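Local atomic coordinates of probable zinc protease (Pseudomonas aeruginosa, PDB entry 4NNZ), a protein that is probably a zinc metallopeptidase of the M16 (insulinase) family, forming one subunit of a heterodimeric protease. Residues 21-26 / 368-373; 85-90 / 303-308; 27-32 / 98-103; 355-360 / 392-397. One frame throughout, in Å; residues are numbered along the deposited sequence.

Contact 1: 21-26 / 368-373; sequences REDHRA and AAQASS
Arg21, at the end of strand 17-22, reaches Gln370 on helix 367-379, and the meeting of these two polar side chains is nearly the whole contact. Arg21 starts out extended, with CG anti to the backbone N (chi1 -172°), then bends at chi3 and brings an edge of its guanidinium to the amide. NH1 of Arg21 lies 2.6 Å from OE1 of Gln370, but the N-H points only roughly at the oxygen (130°), making this a weak hydrogen bond despite the short distance. The two chains cross at about a right angle, with guanidinium and amide planes 64° apart. Gln370 is buried, and its NE2 gives a second weak bond to the carbonyl of Ser366. Next to it the packing is close: the small methyl of Ala371 lets the helix settle on Val30, Val193 and Val195 of the sheet, and Arg21 itself touches Val195 and Ile374.

Beyond the strand the chain enters a more exposed loop and the contact thins. Asp23 comes no nearer than 4.4 Å, from its OD2 to NE2 of Gln370. Its carboxylate serves its own loop instead: OD1 of Asp23 accepts from the backbone N of Arg25 at 3.1 Å, an Asx turn, and takes NE of Arg25 through its syn lone pair at 3.0 Å, part of a salt bridge between the two residues. NH2 of Arg25 pairs in turn with Asp365. The chemistry is mixed: aliphatic contacts seat the helix, one weak bond from the partly exposed arginine to the amide of the buried Gln370 joins it to the strand end, and ion pairs brace the loop.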
loop_
_atom_site.group_PDB
_atom_site.type_symbol
_atom_site.label_atom_id
_atom_site.label_comp_id
_atom_site.label_asym_id
_atom_site.label_seq_id
_atom_site.Cartn_x
_atom_site.Cartn_y
_atom_site.Cartn_z
ATOM N N ARG A 21 34.953 8.962 12.201
ATOM C CA ARG A 21 36.172 8.421 11.657
ATOM C C ARG A 21 37.173 9.479 11.266
ATOM O O ARG A 21 36.872 10.383 10.538
ATOM C CB ARG A 21 35.904 7.546 10.469
ATOM C CG ARG A 21 37.158 6.843 10.054
ATOM C CD ARG A 21 36.907 6.010 8.846
ATOM N NE ARG A 21 35.906 5.019 9.139
ATOM C CZ ARG A 21 35.519 4.098 8.283
ATOM N NH1 ARG A 21 36.064 4.053 7.092
ATOM N NH2 ARG A 21 34.593 3.235 8.620
ATOM N N GLU A 22 38.388 9.337 11.760
ATOM C CA GLU A 22 39.432 10.296 11.521
ATOM C C GLU A 22 40.203 9.982 10.272
ATOM O O GLU A 22 40.584 8.873 10.056
ATOM C CB GLU A 22 40.362 10.312 12.706
ATOM C CG GLU A 22 39.636 10.599 13.995
ATOM C CD GLU A 22 40.461 10.300 15.215
ATOM O OE1 GLU A 22 40.107 10.770 16.314
ATOM O OE2 GLU A 22 41.463 9.591 15.068
ATOM N N ASP A 23 40.370 10.969 9.419
ATOM C CA ASP A 23 41.223 10.853 8.265
ATOM C C ASP A 23 41.887 12.197 8.070
ATOM O O ASP A 23 41.244 13.138 7.710
ATOM C CB ASP A 23 40.368 10.474 7.070
ATOM C CG ASP A 23 41.143 10.353 5.804
ATOM O OD1 ASP A 23 42.218 10.928 5.707
ATOM O OD2 ASP A 23 40.671 9.687 4.880
ATOM N N HIS A 24 43.180 12.287 8.300
ATOM C CA HIS A 24 43.873 13.568 8.301
ATOM C C HIS A 24 44.614 13.892 7.012
ATOM O O HIS A 24 45.421 14.778 6.967
ATOM C CB HIS A 24 44.784 13.703 9.512
ATOM C CG HIS A 24 44.245 13.065 10.743
ATOM N ND1 HIS A 24 43.523 13.758 11.679
ATOM C CD2 HIS A 24 44.323 11.797 11.195
ATOM C CE1 HIS A 24 43.177 12.948 12.658
ATOM N NE2 HIS A 24 43.651 11.749 12.388
ATOM N N ARG A 25 44.278 13.186 5.955
ATOM C CA ARG A 25 44.925 13.316 4.675
ATOM C C ARG A 25 44.759 14.678 4.072
ATOM O O ARG A 25 45.580 15.126 3.314
ATOM C CB ARG A 25 44.430 12.241 3.734
ATOM C CG ARG A 25 45.264 10.984 3.821
ATOM C CD ARG A 25 44.714 9.895 2.948
ATOM N NE ARG A 25 43.314 9.690 3.222
ATOM C CZ ARG A 25 42.416 9.466 2.287
ATOM N NH1 ARG A 25 41.153 9.301 2.616
ATOM N NH2 ARG A 25 42.793 9.410 1.027
ATOM N N ALA A 26 43.680 15.332 4.424
ATOM C CA ALA A 26 43.434 16.660 3.968
ATOM C C ALA A 26 42.695 17.359 5.065
ATOM O O ALA A 26 42.067 16.709 5.881
ATOM C CB ALA A 26 42.608 16.613 2.725
ATOM N N ALA A 368 33.480 11.214 2.058
ATOM C CA ALA A 368 32.055 11.291 1.860
ATOM C C ALA A 368 31.387 9.954 1.670
ATOM O O ALA A 368 30.337 9.730 2.184
ATOM C CB ALA A 368 31.734 12.197 0.706
ATOM N N ALA A 369 31.987 9.086 0.896
ATOM C CA ALA A 369 31.465 7.766 0.708
ATOM C C ALA A 369 31.480 6.943 1.965
ATOM O O ALA A 369 30.571 6.194 2.208
ATOM C CB ALA A 369 32.196 7.055 -0.403
ATOM N N GLN A 370 32.535 7.045 2.741
ATOM C CA GLN A 370 32.619 6.286 3.954
ATOM C C GLN A 370 31.553 6.749 4.870
ATOM O O GLN A 370 30.953 5.971 5.537
ATOM C CB GLN A 370 33.966 6.451 4.621
ATOM C CG GLN A 370 35.125 5.913 3.837
ATOM C CD GLN A 370 36.446 6.322 4.419
ATOM O OE1 GLN A 370 36.974 5.676 5.302
ATOM N NE2 GLN A 370 36.987 7.387 3.920
ATOM N N ALA A 371 31.333 8.036 4.911
ATOM C CA ALA A 371 30.295 8.593 5.739
ATOM C C ALA A 371 28.906 8.145 5.341
ATOM O O ALA A 371 28.113 7.846 6.171
ATOM C CB ALA A 371 30.391 10.092 5.764
ATOM N N SER A 372 28.621 8.118 4.064
ATOM C CA SER A 372 27.385 7.588 3.579
ATOM C C SER A 372 27.189 6.111 3.824
ATOM O O SER A 372 26.096 5.682 4.100
ATOM C CB SER A 372 27.238 7.899 2.130
ATOM O OG SER A 372 27.242 9.267 1.989
ATOM N N SER A 373 28.244 5.332 3.697
ATOM C CA SER A 373 28.137 3.927 3.966
ATOM C C SER A 373 27.771 3.725 5.409
ATOM O O SER A 373 26.989 2.878 5.728
ATOM C CB SER A 373 29.446 3.228 3.707
ATOM O OG SER A 373 29.783 3.269 2.361
#

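Contact 2: 85-90 / 303-308; sequences TDDYTA and AFNRGD
The carboxylate of Asp87 meets both the backbone N and the side chain of Arg306. The backbone N of Arg306 donates to OD2 of Asp87 at 3.2 Å with an angle of 154°, arriving from above the carboxylate plane, 39° out of it. The same oxygen is bonded to the hydroxyl of Tyr158. OD1 of Asp87 pairs with Ser40 OG and lies at the edge of the Arg306 guanidinium, where NH1 of Arg306 completes a long salt bridge of 3.6 Å. Although OD1 is in the guanidinium plane, the two flat groups stand 80° apart, so there is no paired, two-pronged grip. An aspartate suits this place because its short arm offers two oxygens to several donors at once.

Asp87 sits in the turn of a beta-hairpin joining strands 80-84 and 89-96, while Arg306 belongs to the loop between strands 294-301 and 309-317; the contact thus links loops that spring from the two sheets of the M16 subunit. Thr85 shapes the turn, its OG1 accepting from the backbone N of Tyr88 at 3.2 Å in an ST motif and lying over the centre of the Tyr88 ring.

Farther out, the aliphatic part of Arg306 lies against the carboxylate, with CD of Arg306 3.4 Å from CG of Asp87. Its chain bends at chi3, and the guanidinium makes a cation-pi contact with Tyr41. Helix 367-379 borders both segments, touching Tyr88 through Gln376 and Phe304 through Leu377.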
loop_
_atom_site.group_PDB
_atom_site.type_symbol
_atom_site.label_atom_id
_atom_site.label_comp_id
_atom_site.label_asym_id
_atom_site.label_seq_id
_atom_site.Cartn_x
_atom_site.Cartn_y
_atom_site.Cartn_z
ATOM N N THR A 85 14.743 8.922 0.778
ATOM C CA THR A 85 14.516 7.682 0.098
ATOM C C THR A 85 13.431 6.966 0.827
ATOM O O THR A 85 12.763 7.536 1.617
ATOM C CB THR A 85 15.759 6.813 0.082
ATOM O OG1 THR A 85 15.985 6.281 1.368
ATOM C CG2 THR A 85 16.922 7.595 -0.261
ATOM N N ASP A 86 13.254 5.706 0.531
ATOM C CA ASP A 86 12.251 4.925 1.190
ATOM C C ASP A 86 12.520 4.768 2.649
ATOM O O ASP A 86 11.655 4.920 3.458
ATOM C CB ASP A 86 12.177 3.563 0.540
ATOM C CG ASP A 86 11.783 3.636 -0.910
ATOM O OD1 ASP A 86 11.472 4.724 -1.391
ATOM O OD2 ASP A 86 11.768 2.624 -1.588
ATOM N N ASP A 87 13.745 4.435 2.978
ATOM C CA ASP A 87 14.114 4.209 4.341
ATOM C C ASP A 87 14.787 5.313 5.102
ATOM O O ASP A 87 14.910 5.203 6.282
ATOM C CB ASP A 87 14.939 2.946 4.446
ATOM C CG ASP A 87 14.126 1.723 4.224
ATOM O OD1 ASP A 87 12.937 1.778 4.476
ATOM O OD2 ASP A 87 14.649 0.718 3.783
ATOM N N TYR A 88 15.219 6.365 4.455
ATOM C CA TYR A 88 15.907 7.389 5.186
ATOM C C TYR A 88 15.876 8.769 4.586
ATOM O O TYR A 88 15.545 8.967 3.459
ATOM C CB TYR A 88 17.335 6.962 5.459
ATOM C CG TYR A 88 18.063 6.603 4.240
ATOM C CD1 TYR A 88 18.608 7.554 3.453
ATOM C CD2 TYR A 88 18.160 5.316 3.848
ATOM C CE1 TYR A 88 19.259 7.220 2.309
ATOM C CE2 TYR A 88 18.820 4.969 2.716
ATOM C CZ TYR A 88 19.371 5.928 1.958
ATOM O OH TYR A 88 20.005 5.598 0.829
ATOM N N THR A 89 16.211 9.732 5.412
ATOM C CA THR A 89 16.436 11.086 5.007
ATOM C C THR A 89 17.756 11.555 5.515
ATOM O O THR A 89 17.988 11.512 6.674
ATOM C CB THR A 89 15.414 11.959 5.645
ATOM O OG1 THR A 89 14.148 11.390 5.382
ATOM C CG2 THR A 89 15.479 13.339 5.099
ATOM N N ALA A 90 18.617 12.019 4.643
ATOM C CA ALA A 90 19.936 12.420 5.056
ATOM C C ALA A 90 20.347 13.816 4.674
ATOM O O ALA A 90 20.178 14.215 3.580
ATOM C CB ALA A 90 20.946 11.426 4.556
ATOM N N ALA A 303 20.962 -4.670 -1.688
ATOM C CA ALA A 303 21.045 -5.652 -0.649
ATOM C C ALA A 303 21.005 -5.043 0.716
ATOM O O ALA A 303 21.001 -5.741 1.689
ATOM C CB ALA A 303 22.309 -6.444 -0.806
ATOM N N PHE A 304 20.973 -3.728 0.785
ATOM C CA PHE A 304 21.055 -3.035 2.051
ATOM C C PHE A 304 19.804 -2.301 2.486
ATOM O O PHE A 304 19.866 -1.205 2.931
ATOM C CB PHE A 304 22.267 -2.130 2.102
ATOM C CG PHE A 304 23.526 -2.836 1.827
ATOM C CD1 PHE A 304 24.140 -3.540 2.797
ATOM C CD2 PHE A 304 24.061 -2.830 0.585
ATOM C CE1 PHE A 304 25.287 -4.208 2.555
ATOM C CE2 PHE A 304 25.203 -3.500 0.325
ATOM C CZ PHE A 304 25.821 -4.191 1.316
ATOM N N ASN A 305 18.668 -2.937 2.314
ATOM C CA ASN A 305 17.394 -2.431 2.794
ATOM C C ASN A 305 17.059 -2.711 4.242
ATOM O O ASN A 305 17.498 -3.644 4.834
ATOM C CB ASN A 305 16.256 -2.925 1.914
ATOM C CG ASN A 305 16.161 -2.191 0.617
ATOM O OD1 ASN A 305 16.319 -0.991 0.559
ATOM N ND2 ASN A 305 15.884 -2.906 -0.422
ATOM N N ARG A 306 16.205 -1.881 4.768
ATOM C CA ARG A 306 15.655 -2.026 6.071
ATOM C C ARG A 306 14.887 -3.305 6.133
ATOM O O ARG A 306 14.916 -4.006 7.097
ATOM C CB ARG A 306 14.661 -0.922 6.213
ATOM C CG ARG A 306 14.455 -0.326 7.554
ATOM C CD ARG A 306 13.431 0.756 7.372
ATOM N NE ARG A 306 12.480 0.746 8.436
ATOM C CZ ARG A 306 11.183 0.915 8.311
ATOM N NH1 ARG A 306 10.618 1.104 7.156
ATOM N NH2 ARG A 306 10.454 0.885 9.382
ATOM N N GLY A 307 14.140 -3.559 5.091
ATOM C CA GLY A 307 13.374 -4.754 4.946
ATOM C C GLY A 307 13.782 -5.502 3.710
ATOM O O GLY A 307 14.906 -5.532 3.354
ATOM N N ASP A 308 12.802 -6.036 3.025
ATOM C CA ASP A 308 12.965 -6.825 1.832
ATOM C C ASP A 308 13.299 -6.029 0.598
ATOM O O ASP A 308 13.304 -4.846 0.625
ATOM C CB ASP A 308 11.709 -7.620 1.578
ATOM C CG ASP A 308 11.573 -8.760 2.495
ATOM O OD1 ASP A 308 12.581 -9.234 3.004
ATOM O OD2 ASP A 308 10.455 -9.195 2.712
#

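Contact 3: 27-32 / 98-103; sequences PVVVSQ and DRLPVA
Val29 and Leu100 turn their side chains toward each other and cross at about a right angle, the branch of the valine set against the base of the leucine. In Val29, CG1 is the methyl that does the touching: with chi1 at 73° it stands between the backbone N and the carbonyl carbon. Val29 CG1 lies 4.1 Å from CB of Leu100. Leu100 carries its CG anti to the backbone N (chi1 175°), which turns the fork from the first turn of helix 100-112 toward the strand. From there CD1 of Leu100 extends in the direction of Ser31, 4.3 Å from the OG of Ser31.

The spacing on the strand explains the choice of residues. Val29 and Ser31 both face the helix, whereas Val28 and Val30 point the other way, to the face that helix 367-379 covers. A beta-branched valine suits an extended strand and gives a broad, stiff surface; the small serine lets the leucine methyl come alongside its OG. On the helix, Ala103 also faces the strand, one turn after Leu100, and its short side chain lets the helix lie close to the sheet, where it touches Gln93 and Leu95. Val198 touches both Val29 and Leu100 from a neighbouring loop.

This is helix-on-sheet packing within the N-terminal alpha/beta half of an M16 subunit; the helix on the other face of strand 28-35 comes from the later part of the chain. No hydrogen bond spans the two segments; what holds them is dispersion and the exclusion of water from buried aliphatic groups, so the fit depends on shape rather than on direction.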
loop_
_atom_site.group_PDB
_atom_site.type_symbol
_atom_site.label_atom_id
_atom_site.label_comp_id
_atom_site.label_asym_id
_atom_site.label_seq_id
_atom_site.Cartn_x
_atom_site.Cartn_y
_atom_site.Cartn_z
ATOM N N PRO A 27 42.733 18.674 5.106
ATOM C CA PRO A 27 42.035 19.405 6.157
ATOM C C PRO A 27 40.563 19.682 5.855
ATOM O O PRO A 27 40.134 20.809 5.805
ATOM C CB PRO A 27 42.803 20.701 6.186
ATOM C CG PRO A 27 43.082 20.916 4.762
ATOM C CD PRO A 27 43.493 19.578 4.251
ATOM N N VAL A 28 39.782 18.629 5.672
ATOM C CA VAL A 28 38.360 18.757 5.407
ATOM C C VAL A 28 37.602 17.766 6.232
ATOM O O VAL A 28 38.104 16.720 6.542
ATOM C CB VAL A 28 38.049 18.426 3.962
ATOM C CG1 VAL A 28 38.437 19.566 3.077
ATOM C CG2 VAL A 28 38.804 17.201 3.545
ATOM N N VAL A 29 36.377 18.095 6.582
ATOM C CA VAL A 29 35.549 17.158 7.307
ATOM C C VAL A 29 34.154 17.040 6.730
ATOM O O VAL A 29 33.595 17.993 6.276
ATOM C CB VAL A 29 35.466 17.509 8.790
ATOM C CG1 VAL A 29 34.610 18.729 8.987
ATOM C CG2 VAL A 29 34.887 16.353 9.548
ATOM N N VAL A 30 33.588 15.857 6.802
ATOM C CA VAL A 30 32.266 15.617 6.283
ATOM C C VAL A 30 31.316 15.387 7.445
ATOM O O VAL A 30 31.597 14.627 8.315
ATOM C CB VAL A 30 32.303 14.473 5.228
ATOM C CG1 VAL A 30 31.449 13.271 5.554
ATOM C CG2 VAL A 30 31.939 14.995 3.883
ATOM N N SER A 31 30.193 16.060 7.438
ATOM C CA SER A 31 29.221 15.863 8.470
ATOM C C SER A 31 27.903 15.498 7.867
ATOM O O SER A 31 27.385 16.245 7.102
ATOM C CB SER A 31 29.066 17.153 9.245
ATOM O OG SER A 31 28.519 16.930 10.512
ATOM N N GLN A 32 27.333 14.353 8.190
ATOM C CA GLN A 32 26.045 14.015 7.613
ATOM C C GLN A 32 25.001 13.752 8.648
ATOM O O GLN A 32 25.318 13.153 9.637
ATOM C CB GLN A 32 26.155 12.779 6.785
ATOM C CG GLN A 32 27.464 12.575 6.122
ATOM C CD GLN A 32 27.337 11.608 5.000
ATOM O OE1 GLN A 32 26.500 10.755 5.024
ATOM N NE2 GLN A 32 28.158 11.756 4.010
ATOM N N ASP A 98 37.923 23.687 10.317
ATOM C CA ASP A 98 37.713 24.570 11.421
ATOM C C ASP A 98 36.296 25.032 11.486
ATOM O O ASP A 98 35.881 25.604 12.459
ATOM C CB ASP A 98 38.642 25.760 11.331
ATOM C CG ASP A 98 38.884 26.204 9.917
ATOM O OD1 ASP A 98 39.447 25.399 9.116
ATOM O OD2 ASP A 98 38.527 27.361 9.627
ATOM N N ARG A 99 35.548 24.771 10.442
ATOM C CA ARG A 99 34.190 25.252 10.351
ATOM C C ARG A 99 33.171 24.245 10.859
ATOM O O ARG A 99 31.999 24.448 10.763
ATOM C CB ARG A 99 33.883 25.677 8.923
ATOM C CG ARG A 99 33.830 27.177 8.697
ATOM C CD ARG A 99 34.846 27.935 9.523
ATOM N NE ARG A 99 34.631 29.385 9.519
ATOM C CZ ARG A 99 34.629 30.161 8.435
ATOM N NH1 ARG A 99 34.838 29.654 7.234
ATOM N NH2 ARG A 99 34.420 31.455 8.551
ATOM N N LEU A 100 33.645 23.160 11.425
ATOM C CA LEU A 100 32.779 22.082 11.839
ATOM C C LEU A 100 31.793 22.527 12.891
ATOM O O LEU A 100 30.651 22.102 12.894
ATOM C CB LEU A 100 33.604 20.921 12.351
ATOM C CG LEU A 100 32.852 19.750 12.948
ATOM C CD1 LEU A 100 31.771 19.253 12.025
ATOM C CD2 LEU A 100 33.766 18.620 13.300
ATOM N N PRO A 101 32.208 23.418 13.766
ATOM C CA PRO A 101 31.350 23.836 14.853
ATOM C C PRO A 101 30.107 24.479 14.345
ATOM O O PRO A 101 29.054 24.229 14.843
ATOM C CB PRO A 101 32.192 24.886 15.528
ATOM C CG PRO A 101 33.555 24.366 15.379
ATOM C CD PRO A 101 33.608 23.510 14.160
ATOM N N VAL A 102 30.224 25.273 13.311
ATOM C CA VAL A 102 29.059 25.922 12.776
ATOM C C VAL A 102 28.189 25.023 11.921
ATOM O O VAL A 102 27.017 25.241 11.800
ATOM C CB VAL A 102 29.423 27.189 12.030
ATOM C CG1 VAL A 102 29.951 26.876 10.658
ATOM C CG2 VAL A 102 28.208 28.057 11.915
ATOM N N ALA A 103 28.774 24.003 11.333
ATOM C CA ALA A 103 27.993 23.018 10.641
ATOM C C ALA A 103 27.136 22.225 11.580
ATOM O O ALA A 103 25.996 22.011 11.317
ATOM C CB ALA A 103 28.899 22.094 9.873
#

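Contact 4: 355-360 / 392-397; sequences QMIAGM and EALKAV
An antiparallel pair of helices forms this contact, 346-364 and 386-396, with Leu394 of the second projecting toward Met356, Ile357 and Met360 of the first. The local axes run at 169° to each other and approach to 11.2 Å, a wide separation that is spanned by long side chains, two methionines and an isoleucine meeting a leucine. The leucine contributes mainly one methyl. CD1 of Leu394 lies 3.6 Å from CE of Met356, 4.4 Å from CG1 of Ile357 and 4.4 Å from CE of Met360.

Met356 makes the nearest approach. Its chain bends at chi3 (110°), bringing the terminal methyl alongside the leucine fork, where CE of Met356 is also 4.2 Å from CD2 of Leu394; the two side chains cross at about a right angle. Met360 sits one turn farther along the same helix and offers its own methyl to the same CD1, while Ile357 leans in with CG1. Methionine suits such a seam because its flexible thioether can adapt to a neighbour's shape, and leucine because its fork presents two methyls at the end of a short stem.

Leu394 is buried, and it also packs on Leu270 of helix 262-276, a helix that touches Met356 through Arg269. Lys395, by contrast, leads its charged end away from the seam. Apolar residues along the seam, with a charged side chain directed away from it, are what is expected of amphipathic helices lying side by side, here in the helical layer of the C-terminal half of an M16 alpha/beta subunit.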
loop_
_atom_site.group_PDB
_atom_site.type_symbol
_atom_site.label_atom_id
_atom_site.label_comp_id
_atom_site.label_asym_id
_atom_site.label_seq_id
_atom_site.Cartn_x
_atom_site.Cartn_y
_atom_site.Cartn_z
ATOM N N GLN A 355 36.196 -7.757 -9.282
ATOM C CA GLN A 355 35.846 -6.466 -9.803
ATOM C C GLN A 355 34.830 -5.729 -8.975
ATOM O O GLN A 355 34.836 -4.527 -8.922
ATOM C CB GLN A 355 35.538 -6.506 -11.290
ATOM C CG GLN A 355 36.686 -5.896 -12.076
ATOM C CD GLN A 355 36.607 -6.080 -13.566
ATOM O OE1 GLN A 355 35.553 -6.003 -14.154
ATOM N NE2 GLN A 355 37.741 -6.305 -14.182
ATOM N N MET A 356 33.947 -6.466 -8.342
ATOM C CA MET A 356 33.007 -5.895 -7.428
ATOM C C MET A 356 33.697 -5.306 -6.234
ATOM O O MET A 356 33.345 -4.255 -5.753
ATOM C CB MET A 356 32.091 -6.984 -6.941
ATOM C CG MET A 356 30.635 -6.656 -7.013
ATOM S SD MET A 356 29.625 -7.996 -6.416
ATOM C CE MET A 356 28.999 -7.308 -4.914
ATOM N N ILE A 357 34.648 -6.038 -5.708
ATOM C CA ILE A 357 35.394 -5.574 -4.587
ATOM C C ILE A 357 36.197 -4.356 -4.961
ATOM O O ILE A 357 36.256 -3.395 -4.239
ATOM C CB ILE A 357 36.306 -6.679 -4.122
ATOM C CG1 ILE A 357 35.453 -7.871 -3.750
ATOM C CG2 ILE A 357 37.145 -6.208 -2.965
ATOM C CD1 ILE A 357 36.173 -8.918 -2.955
ATOM N N ALA A 358 36.791 -4.405 -6.126
ATOM C CA ALA A 358 37.673 -3.371 -6.548
ATOM C C ALA A 358 36.943 -2.072 -6.662
ATOM O O ALA A 358 37.437 -1.049 -6.262
ATOM C CB ALA A 358 38.263 -3.741 -7.881
ATOM N N GLY A 359 35.771 -2.109 -7.252
ATOM C CA GLY A 359 34.950 -0.936 -7.393
ATOM C C GLY A 359 34.504 -0.397 -6.068
ATOM O O GLY A 359 34.422 0.794 -5.863
ATOM N N MET A 360 34.162 -1.300 -5.177
ATOM C CA MET A 360 33.776 -0.924 -3.846
ATOM C C MET A 360 34.909 -0.309 -3.094
ATOM O O MET A 360 34.716 0.643 -2.390
ATOM C CB MET A 360 33.205 -2.099 -3.092
ATOM C CG MET A 360 31.732 -2.322 -3.369
ATOM S SD MET A 360 31.326 -4.048 -3.174
ATOM C CE MET A 360 31.584 -4.193 -1.425
ATOM N N GLU A 392 34.765 -10.037 3.281
ATOM C CA GLU A 392 34.936 -11.390 3.691
ATOM C C GLU A 392 33.695 -12.138 3.334
ATOM O O GLU A 392 33.736 -13.272 2.923
ATOM C CB GLU A 392 35.197 -11.452 5.175
ATOM C CG GLU A 392 35.303 -12.858 5.700
ATOM C CD GLU A 392 36.085 -13.763 4.788
ATOM O OE1 GLU A 392 37.212 -13.399 4.434
ATOM O OE2 GLU A 392 35.572 -14.835 4.435
ATOM N N ALA A 393 32.575 -11.476 3.502
ATOM C CA ALA A 393 31.290 -12.060 3.223
ATOM C C ALA A 393 31.119 -12.401 1.775
ATOM O O ALA A 393 30.513 -13.372 1.445
ATOM C CB ALA A 393 30.204 -11.122 3.670
ATOM N N LEU A 394 31.604 -11.549 0.911
ATOM C CA LEU A 394 31.496 -11.780 -0.501
ATOM C C LEU A 394 32.315 -12.986 -0.868
ATOM O O LEU A 394 31.994 -13.731 -1.761
ATOM C CB LEU A 394 31.924 -10.558 -1.281
ATOM C CG LEU A 394 30.870 -9.490 -1.431
ATOM C CD1 LEU A 394 31.295 -8.463 -2.436
ATOM C CD2 LEU A 394 29.547 -10.081 -1.834
ATOM N N LYS A 395 33.413 -13.124 -0.162
ATOM C CA LYS A 395 34.350 -14.193 -0.370
ATOM C C LYS A 395 33.745 -15.533 -0.077
ATOM O O LYS A 395 34.053 -16.490 -0.726
ATOM C CB LYS A 395 35.540 -13.987 0.517
ATOM C CG LYS A 395 36.854 -14.125 -0.190
ATOM C CD LYS A 395 38.002 -13.773 0.734
ATOM C CE LYS A 395 38.633 -14.999 1.357
ATOM N NZ LYS A 395 40.026 -15.233 0.901
ATOM N N ALA A 396 32.883 -15.595 0.918
ATOM C CA ALA A 396 32.263 -16.840 1.328
ATOM C C ALA A 396 31.338 -17.471 0.305
ATOM O O ALA A 396 31.093 -18.645 0.363
ATOM C CB ALA A 396 31.576 -16.689 2.661
ATOM N N VAL A 397 30.837 -16.692 -0.622
ATOM C CA VAL A 397 29.910 -17.217 -1.576
ATOM C C VAL A 397 30.571 -18.251 -2.433
ATOM O O VAL A 397 31.627 -18.037 -2.950
ATOM C CB VAL A 397 29.364 -16.099 -2.451
ATOM C CG1 VAL A 397 28.405 -16.649 -3.468
ATOM C CG2 VAL A 397 28.671 -15.085 -1.589
#

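Contacts 2 and 3 are buried, whereas contacts 1 and 4 are only partly so. The centre of contact 2 lies about 5 Å from the centre of the chain, and there charged and hydrogen-bonding groups link loops that spring from the two sheets. Contacts 1 and 3 belong to the N-terminal sheet and touch each other: helix 367-379 rests on one face of strand 28-35, whose other face receives helix 100-112. Their chemistry contrasts, polar at the end of a strand in contact 1 and aliphatic in contact 3. Contact 4 is also apolar, but joins helices alone; its two helices precede and follow helix 367-379 in the chain.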